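Local coordinates for protein gamma-glutamyltranspeptidase (Ggt) (Helicobacter pylori 26695, PDB 5BPK) that probably cleaves the gamma-glutamyl bond of glutathione and related compounds and transfers the gamma-glutamyl group to water or an acceptor, as an N-terminal nucleophile (Ntn) hydrolase, at residues T287-I290 with Q291-V295; V338-D341 with K342-K346; K214-A217 with K218-Q222. One frame throughout, in Å; residues are numbered along the deposited sequence. Where two conformers were deposited one is given.

Contact 1: residues T287-I290 with Q291-V295; sequences THLI and QILNV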
loop_
_atom_site.group_PDB
_atom_site.type_symbol
_atom_site.label_atom_id
_atom_site.label_comp_id
_atom_site.label_asym_id
_atom_site.label_seq_id
_atom_site.Cartn_x
_atom_site.Cartn_y
_atom_site.Cartn_z
ATOM N N THR A 287 -10.914 6.786 -2.394
ATOM C CA THR A 287 -12.204 7.066 -3.005
ATOM C C THR A 287 -13.150 5.897 -2.809
ATOM O O THR A 287 -14.281 6.077 -2.354
ATOM C CB THR A 287 -12.041 7.388 -4.503
ATOM O OG1 THR A 287 -11.300 8.609 -4.643
ATOM C CG2 THR A 287 -13.395 7.508 -5.218
ATOM N N HIS A 288 -12.706 4.695 -3.166
ATOM C CA HIS A 288 -13.575 3.531 -3.035
ATOM C C HIS A 288 -13.820 3.109 -1.577
ATOM O O HIS A 288 -14.892 2.596 -1.259
ATOM C CB HIS A 288 -13.096 2.367 -3.891
ATOM C CG HIS A 288 -13.031 2.700 -5.345
ATOM N ND1 HIS A 288 -14.097 3.240 -6.028
ATOM C CD2 HIS A 288 -12.023 2.596 -6.241
ATOM C CE1 HIS A 288 -13.746 3.459 -7.284
ATOM N NE2 HIS A 288 -12.491 3.077 -7.439
ATOM N N LEU A 289 -12.843 3.339 -0.705
ATOM C CA LEU A 289 -13.009 3.104 0.729
ATOM C C LEU A 289 -14.185 3.926 1.231
ATOM O O LEU A 289 -15.090 3.407 1.869
ATOM C CB LEU A 289 -11.738 3.514 1.479
ATOM C CG LEU A 289 -11.835 3.624 2.996
ATOM C CD1 LEU A 289 -12.280 2.301 3.586
ATOM C CD2 LEU A 289 -10.491 4.106 3.560
ATOM N N ILE A 290 -14.194 5.207 0.877
ATOM C CA ILE A 290 -15.234 6.126 1.346
ATOM C C ILE A 290 -16.583 5.804 0.686
ATOM O O ILE A 290 -17.623 5.839 1.341
ATOM C CB ILE A 290 -14.804 7.598 1.097
ATOM C CG1 ILE A 290 -13.699 7.967 2.093
ATOM C CG2 ILE A 290 -15.988 8.575 1.193
ATOM C CD1 ILE A 290 -12.918 9.194 1.728
ATOM N N GLN A 291 -16.545 5.492 -0.609
ATOM C CA GLN A 291 -17.727 5.047 -1.352
ATOM C C GLN A 291 -18.407 3.842 -0.684
ATOM O O GLN A 291 -19.623 3.843 -0.478
ATOM C CB GLN A 291 -17.327 4.696 -2.799
ATOM C CG GLN A 291 -18.463 4.194 -3.693
ATOM C CD GLN A 291 -17.992 3.848 -5.102
ATOM O OE1 GLN A 291 -16.793 3.869 -5.401
ATOM N NE2 GLN A 291 -18.936 3.503 -5.964
ATOM N N ILE A 292 -17.623 2.820 -0.348
ATOM C CA ILE A 292 -18.172 1.565 0.189
ATOM C C ILE A 292 -18.735 1.800 1.605
ATOM O O ILE A 292 -19.842 1.363 1.934
ATOM C CB ILE A 292 -17.121 0.433 0.165
ATOM C CG1 ILE A 292 -16.766 0.060 -1.279
ATOM C CG2 ILE A 292 -17.638 -0.800 0.872
ATOM C CD1 ILE A 292 -15.430 -0.658 -1.419
ATOM N N LEU A 293 -17.984 2.508 2.432
ATOM C CA LEU A 293 -18.491 2.959 3.730
ATOM C C LEU A 293 -19.793 3.760 3.605
ATOM O O LEU A 293 -20.718 3.571 4.402
ATOM C CB LEU A 293 -17.430 3.779 4.478
ATOM C CG LEU A 293 -16.273 2.963 5.084
ATOM C CD1 LEU A 293 -15.180 3.854 5.657
ATOM C CD2 LEU A 293 -16.757 1.973 6.163
ATOM N N ASN A 294 -19.862 4.663 2.628
ATOM C CA ASN A 294 -21.078 5.438 2.400
ATOM C C ASN A 294 -22.267 4.533 2.151
ATOM O O ASN A 294 -23.350 4.811 2.653
ATOM C CB ASN A 294 -20.982 6.411 1.215
ATOM C CG ASN A 294 -20.110 7.625 1.483
ATOM O OD1 ASN A 294 -19.851 8.000 2.625
ATOM N ND2 ASN A 294 -19.695 8.285 0.397
ATOM N N VAL A 295 -22.085 3.492 1.332
ATOM C CA VAL A 295 -23.183 2.560 1.050
ATOM C C VAL A 295 -23.601 1.873 2.357
ATOM O O VAL A 295 -24.787 1.834 2.703
ATOM C CB VAL A 295 -22.811 1.488 -0.021
ATOM C CG1 VAL A 295 -23.962 0.496 -0.232
ATOM C CG2 VAL A 295 -22.450 2.141 -1.343
#
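T287 opens the series through its carbonyl, which takes the backbone N-H of Q291, N to O 2.9 Å. H288 joins the second segment by both backbone and ring. Its O accepts I292 N, while its imidazole runs beside the Q291 side chain, with ring and amide planes 38° apart. ND1 of H288 donates to Q291 OE1 over 2.8 Å; the N-H...O angle is 164° and OE1 sits in the ring plane, which probably helps to set the rotation of the imidazole. The Q291 chain reaches ND1 fully extended, CG anti to the backbone N (chi1 179°), and its NE2 goes on to D325 of helix 309-329, so both ends of this buried amide are used. These are i to i+4 backbone bonds and an i to i+3 side-chain bond of the alpha-helix 285-296, which packs against strand 274-278 and helix 309-329. L289 O receives L293 N, and their CD1 atoms meet side by side at 3.9 Å; on the neighbouring chain, T77 packs on L289 and L102 on L293. I290 O accepts N294 N at 2.8 Å. Its CG2 runs alongside the asparagine amide, 3.8 Å from N294 ND2, while N294 OD1 bonds K346 NZ.

Contact 2: residues V338-D341 with K342-K346; sequences VPVD and KLINK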
loop_
_atom_site.group_PDB
_atom_site.type_symbol
_atom_site.label_atom_id
_atom_site.label_comp_id
_atom_site.label_asym_id
_atom_site.label_seq_id
_atom_site.Cartn_x
_atom_site.Cartn_y
_atom_site.Cartn_z
ATOM N N VAL A 338 -11.093 12.491 -13.185
ATOM C CA VAL A 338 -11.506 11.469 -12.226
ATOM C C VAL A 338 -12.623 12.041 -11.357
ATOM O O VAL A 338 -12.417 13.042 -10.656
ATOM C CB VAL A 338 -10.338 11.012 -11.329
ATOM C CG1 VAL A 338 -10.811 9.891 -10.384
ATOM C CG2 VAL A 338 -9.163 10.564 -12.173
ATOM N N PRO A 339 -13.829 11.440 -11.424
ATOM C CA PRO A 339 -14.998 12.007 -10.746
ATOM C C PRO A 339 -15.055 11.630 -9.260
ATOM O O PRO A 339 -16.029 11.035 -8.788
ATOM C CB PRO A 339 -16.166 11.399 -11.531
ATOM C CG PRO A 339 -15.646 10.069 -11.947
ATOM C CD PRO A 339 -14.216 10.328 -12.315
ATOM N N VAL A 340 -14.029 12.024 -8.516
ATOM C CA VAL A 340 -13.917 11.633 -7.111
ATOM C C VAL A 340 -15.139 12.110 -6.338
ATOM O O VAL A 340 -15.745 11.334 -5.609
ATOM C CB VAL A 340 -12.631 12.190 -6.446
ATOM C CG1 VAL A 340 -12.632 11.910 -4.927
ATOM C CG2 VAL A 340 -11.379 11.604 -7.114
ATOM N N ASP A 341 -15.506 13.374 -6.533
ATOM C CA ASP A 341 -16.621 13.976 -5.801
ATOM C C ASP A 341 -17.936 13.243 -6.059
ATOM O O ASP A 341 -18.744 13.109 -5.144
ATOM C CB ASP A 341 -16.774 15.465 -6.148
ATOM C CG ASP A 341 -15.721 16.343 -5.471
ATOM O OD1 ASP A 341 -14.993 15.866 -4.573
ATOM O OD2 ASP A 341 -15.629 17.532 -5.832
ATOM N N LYS A 342 -18.154 12.779 -7.288
ATOM C CA LYS A 342 -19.368 12.013 -7.603
ATOM C C LYS A 342 -19.335 10.628 -6.958
ATOM O O LYS A 342 -20.348 10.149 -6.459
ATOM C CB LYS A 342 -19.579 11.888 -9.118
ATOM C CG LYS A 342 -19.938 13.208 -9.805
ATOM C CD LYS A 342 -20.023 13.038 -11.311
ATOM C CE LYS A 342 -20.316 14.356 -12.012
ATOM N NZ LYS A 342 -20.458 14.153 -13.481
ATOM N N LEU A 343 -18.175 9.980 -6.980
ATOM C CA LEU A 343 -18.041 8.639 -6.419
ATOM C C LEU A 343 -18.211 8.604 -4.892
ATOM O O LEU A 343 -18.693 7.607 -4.359
ATOM C CB LEU A 343 -16.699 8.006 -6.833
ATOM C CG LEU A 343 -16.550 7.659 -8.323
ATOM C CD1 LEU A 343 -15.115 7.279 -8.622
ATOM C CD2 LEU A 343 -17.530 6.537 -8.775
ATOM N N ILE A 344 -17.823 9.680 -4.205
ATOM C CA ILE A 344 -17.948 9.747 -2.744
ATOM C C ILE A 344 -19.202 10.485 -2.289
ATOM O O ILE A 344 -19.385 10.720 -1.095
ATOM C CB ILE A 344 -16.675 10.332 -2.041
ATOM C CG1 ILE A 344 -16.463 11.832 -2.339
ATOM C CG2 ILE A 344 -15.449 9.527 -2.440
ATOM C CD1 ILE A 344 -15.269 12.454 -1.607
ATOM N N ASN A 345 -20.058 10.858 -3.238
ATOM C CA ASN A 345 -21.324 11.530 -2.915
ATOM C C ASN A 345 -22.257 10.565 -2.194
ATOM O O ASN A 345 -22.516 9.477 -2.680
ATOM C CB ASN A 345 -21.977 12.032 -4.207
ATOM C CG ASN A 345 -23.262 12.785 -3.969
ATOM O OD1 ASN A 345 -24.331 12.188 -3.892
ATOM N ND2 ASN A 345 -23.172 14.104 -3.909
ATOM N N LYS A 346 -22.772 10.973 -1.036
ATOM C CA LYS A 346 -23.665 10.104 -0.279
ATOM C C LYS A 346 -24.986 9.791 -0.994
ATOM O O LYS A 346 -25.544 8.733 -0.764
ATOM C CB LYS A 346 -23.904 10.641 1.129
ATOM C CG LYS A 346 -22.656 10.532 2.025
ATOM C CD LYS A 346 -22.942 10.913 3.457
ATOM C CE LYS A 346 -21.678 10.907 4.289
ATOM N NZ LYS A 346 -21.156 9.550 4.622
#
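A single short helical turn, 340-343, with P339 in the N-cap position, runs through both segments. P339 is also the centre of an inverse gamma turn, closed by a weak bond from V340 N to V338 O. P339 O accepts L343 N, N to O 3.0 Å, with a C=O...N angle of 165°, the donor lying nearly in line with the carbonyl. V340 O takes I344 N at the same length; I344 is the first residue to leave helical backbone angles. The side chains touch lightly. P339 CG approaches L343 CD1 at 4.4 Å, and P339 CB meets CD of the extended K342 chain at 4.2 Å. I344 holds CG1 between its backbone N and carbonyl carbon (chi1 68°), which lays CG1 3.4 Å from V340 O, with CD1 4.3 Å from V340 CG1. N345 caps the next helix: its OD1 accepts Y348 N and, more weakly, A347 N. The turn thus joins the end of one loop to helix 346-354. V340, L343 and I344 all rest on T287 of helix 285-296; V340 and I344 also cover V267 of strand 262-271, while P339 and L343 reach Y329 and D325 of helix 309-329.

Contact 3: residues K214-A217 with K218-Q222; sequences KDLA and KTLNQ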
loop_
_atom_site.group_PDB
_atom_site.type_symbol
_atom_site.label_atom_id
_atom_site.label_comp_id
_atom_site.label_asym_id
_atom_site.label_seq_id
_atom_site.Cartn_x
_atom_site.Cartn_y
_atom_site.Cartn_z
ATOM N N LYS A 214 26.262 -4.326 1.164
ATOM C CA LYS A 214 27.310 -3.330 1.103
ATOM C C LYS A 214 27.028 -2.208 0.092
ATOM O O LYS A 214 27.248 -1.037 0.395
ATOM C CB LYS A 214 28.629 -4.026 0.779
ATOM C CG LYS A 214 29.851 -3.163 0.937
ATOM C CD LYS A 214 31.090 -3.997 0.689
ATOM C CE LYS A 214 32.297 -3.145 0.407
ATOM N NZ LYS A 214 33.530 -3.960 0.415
ATOM N N ASP A 215 26.557 -2.566 -1.103
ATOM C CA ASP A 215 26.221 -1.565 -2.130
ATOM C C ASP A 215 25.015 -0.721 -1.707
ATOM O O ASP A 215 24.982 0.490 -1.957
ATOM C CB ASP A 215 25.947 -2.206 -3.494
ATOM C CG ASP A 215 27.210 -2.633 -4.219
ATOM O OD1 ASP A 215 28.321 -2.519 -3.648
ATOM O OD2 ASP A 215 27.085 -3.059 -5.390
ATOM N N LEU A 216 24.028 -1.348 -1.064
ATOM C CA LEU A 216 22.891 -0.592 -0.528
ATOM C C LEU A 216 23.369 0.424 0.514
ATOM O O LEU A 216 22.898 1.568 0.538
ATOM C CB LEU A 216 21.831 -1.522 0.074
ATOM C CG LEU A 216 20.537 -0.862 0.580
ATOM C CD1 LEU A 216 19.854 -0.031 -0.506
ATOM C CD2 LEU A 216 19.561 -1.890 1.156
ATOM N N ALA A 217 24.318 0.022 1.356
ATOM C CA ALA A 217 24.860 0.942 2.360
ATOM C C ALA A 217 25.537 2.146 1.691
ATOM O O ALA A 217 25.379 3.277 2.146
ATOM C CB ALA A 217 25.829 0.217 3.311
ATOM N N LYS A 218 26.265 1.897 0.599
ATOM C CA LYS A 218 26.869 2.978 -0.188
ATOM C C LYS A 218 25.803 3.960 -0.688
ATOM O O LYS A 218 25.960 5.163 -0.594
ATOM C CB LYS A 218 27.649 2.424 -1.396
ATOM C CG LYS A 218 29.130 2.249 -1.193
ATOM C CD LYS A 218 29.850 1.923 -2.508
ATOM C CE LYS A 218 30.015 3.137 -3.425
ATOM N NZ LYS A 218 30.553 2.759 -4.775
ATOM N N THR A 219 24.717 3.429 -1.230
ATOM C CA THR A 219 23.642 4.280 -1.743
ATOM C C THR A 219 22.984 5.101 -0.629
ATOM O O THR A 219 22.751 6.305 -0.784
ATOM C CB THR A 219 22.591 3.452 -2.481
ATOM O OG1 THR A 219 23.233 2.721 -3.536
ATOM C CG2 THR A 219 21.513 4.355 -3.058
ATOM N N LEU A 220 22.696 4.440 0.488
ATOM C CA LEU A 220 22.123 5.108 1.654
ATOM C C LEU A 220 23.058 6.186 2.187
ATOM O O LEU A 220 22.609 7.256 2.612
ATOM C CB LEU A 220 21.795 4.094 2.751
ATOM C CG LEU A 220 20.662 3.114 2.423
ATOM C CD1 LEU A 220 20.499 2.105 3.544
ATOM C CD2 LEU A 220 19.346 3.839 2.153
ATOM N N ASN A 221 24.359 5.923 2.131
ATOM C CA ASN A 221 25.340 6.928 2.556
ATOM C C ASN A 221 25.372 8.165 1.647
ATOM O O ASN A 221 25.585 9.278 2.131
ATOM C CB ASN A 221 26.732 6.307 2.687
ATOM C CG ASN A 221 27.039 5.856 4.104
ATOM O OD1 ASN A 221 27.079 6.675 5.025
ATOM N ND2 ASN A 221 27.288 4.562 4.286
ATOM N N GLN A 222 25.161 7.970 0.346
ATOM C CA GLN A 222 25.020 9.087 -0.593
ATOM C C GLN A 222 23.810 9.943 -0.234
ATOM O O GLN A 222 23.871 11.179 -0.272
ATOM C CB GLN A 222 24.892 8.598 -2.046
ATOM C CG GLN A 222 26.193 8.139 -2.657
ATOM C CD GLN A 222 27.242 9.251 -2.670
ATOM O OE1 GLN A 222 28.166 9.248 -1.862
ATOM N NE2 GLN A 222 27.072 10.223 -3.562
#
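The backbone of 214-217 runs straight into 218-222 as the first turns of helix 214-226, and four consecutive i to i+4 bonds tie the two. K218 N to K214 O measures 3.1 Å and T219 N to D215 O 3.0 Å. L220 N to L216 O is shorter at 2.9 Å and the straightest of the set, its N-H...O angle 170°. N221 N closes the series on A217 O at 2.8 Å. That last oxygen carries a second donor: N221 ND2 folds back over 3.1 Å to A217 O in a weak bond, bent to 130°, and also makes a weak bond to E167 of helix 155-168. L216 and L220 cross obliquely, CG of L216 4.2 Å from CD1 of L220. With its CG anti to the backbone N (chi1 -176°), L216 swings toward the next turn, and both leucines lie on V74 of helix 61-75. A217 faces A166 and E167, where its small methyl probably allows helix 155-168 to approach. T219 OG1 stands 3.2 Å from D215 O and is hydrogen-bonded to A33 O of the other chain. D215 OD2 is hydrogen-bonded to Y196 OH. The chemistry is divided by side: leucines and alanine bury one flank between two helices, whereas K214 and K218 extend from the exposed flank. D215 OD1 and K218 NZ, 5.8 Å apart, make no salt bridge, so any attraction between them is probably modest. The buried T219 hydroxyl is satisfied across the interface by that carbonyl.

Contacts 1 and 2 are neighbours, their centres 10 Å apart, and they touch: Q291 CG packs 3.5 Å from L343 O, and N294 ND2 makes a weak hydrogen bond to I344 O. K346 NZ, which also forms a salt bridge with E297, joins the start of helix 346-354 to N294 near the end of helix 285-296 and to E297 just beyond it. Contact 3 stands apart, on the opposite side of the chain's centre, about 42 Å from contact 1 and 44 Å from contact 2 between centres. The H288 side chain of contact 1 lies about 11 Å from the bound 4UD, too far to touch it.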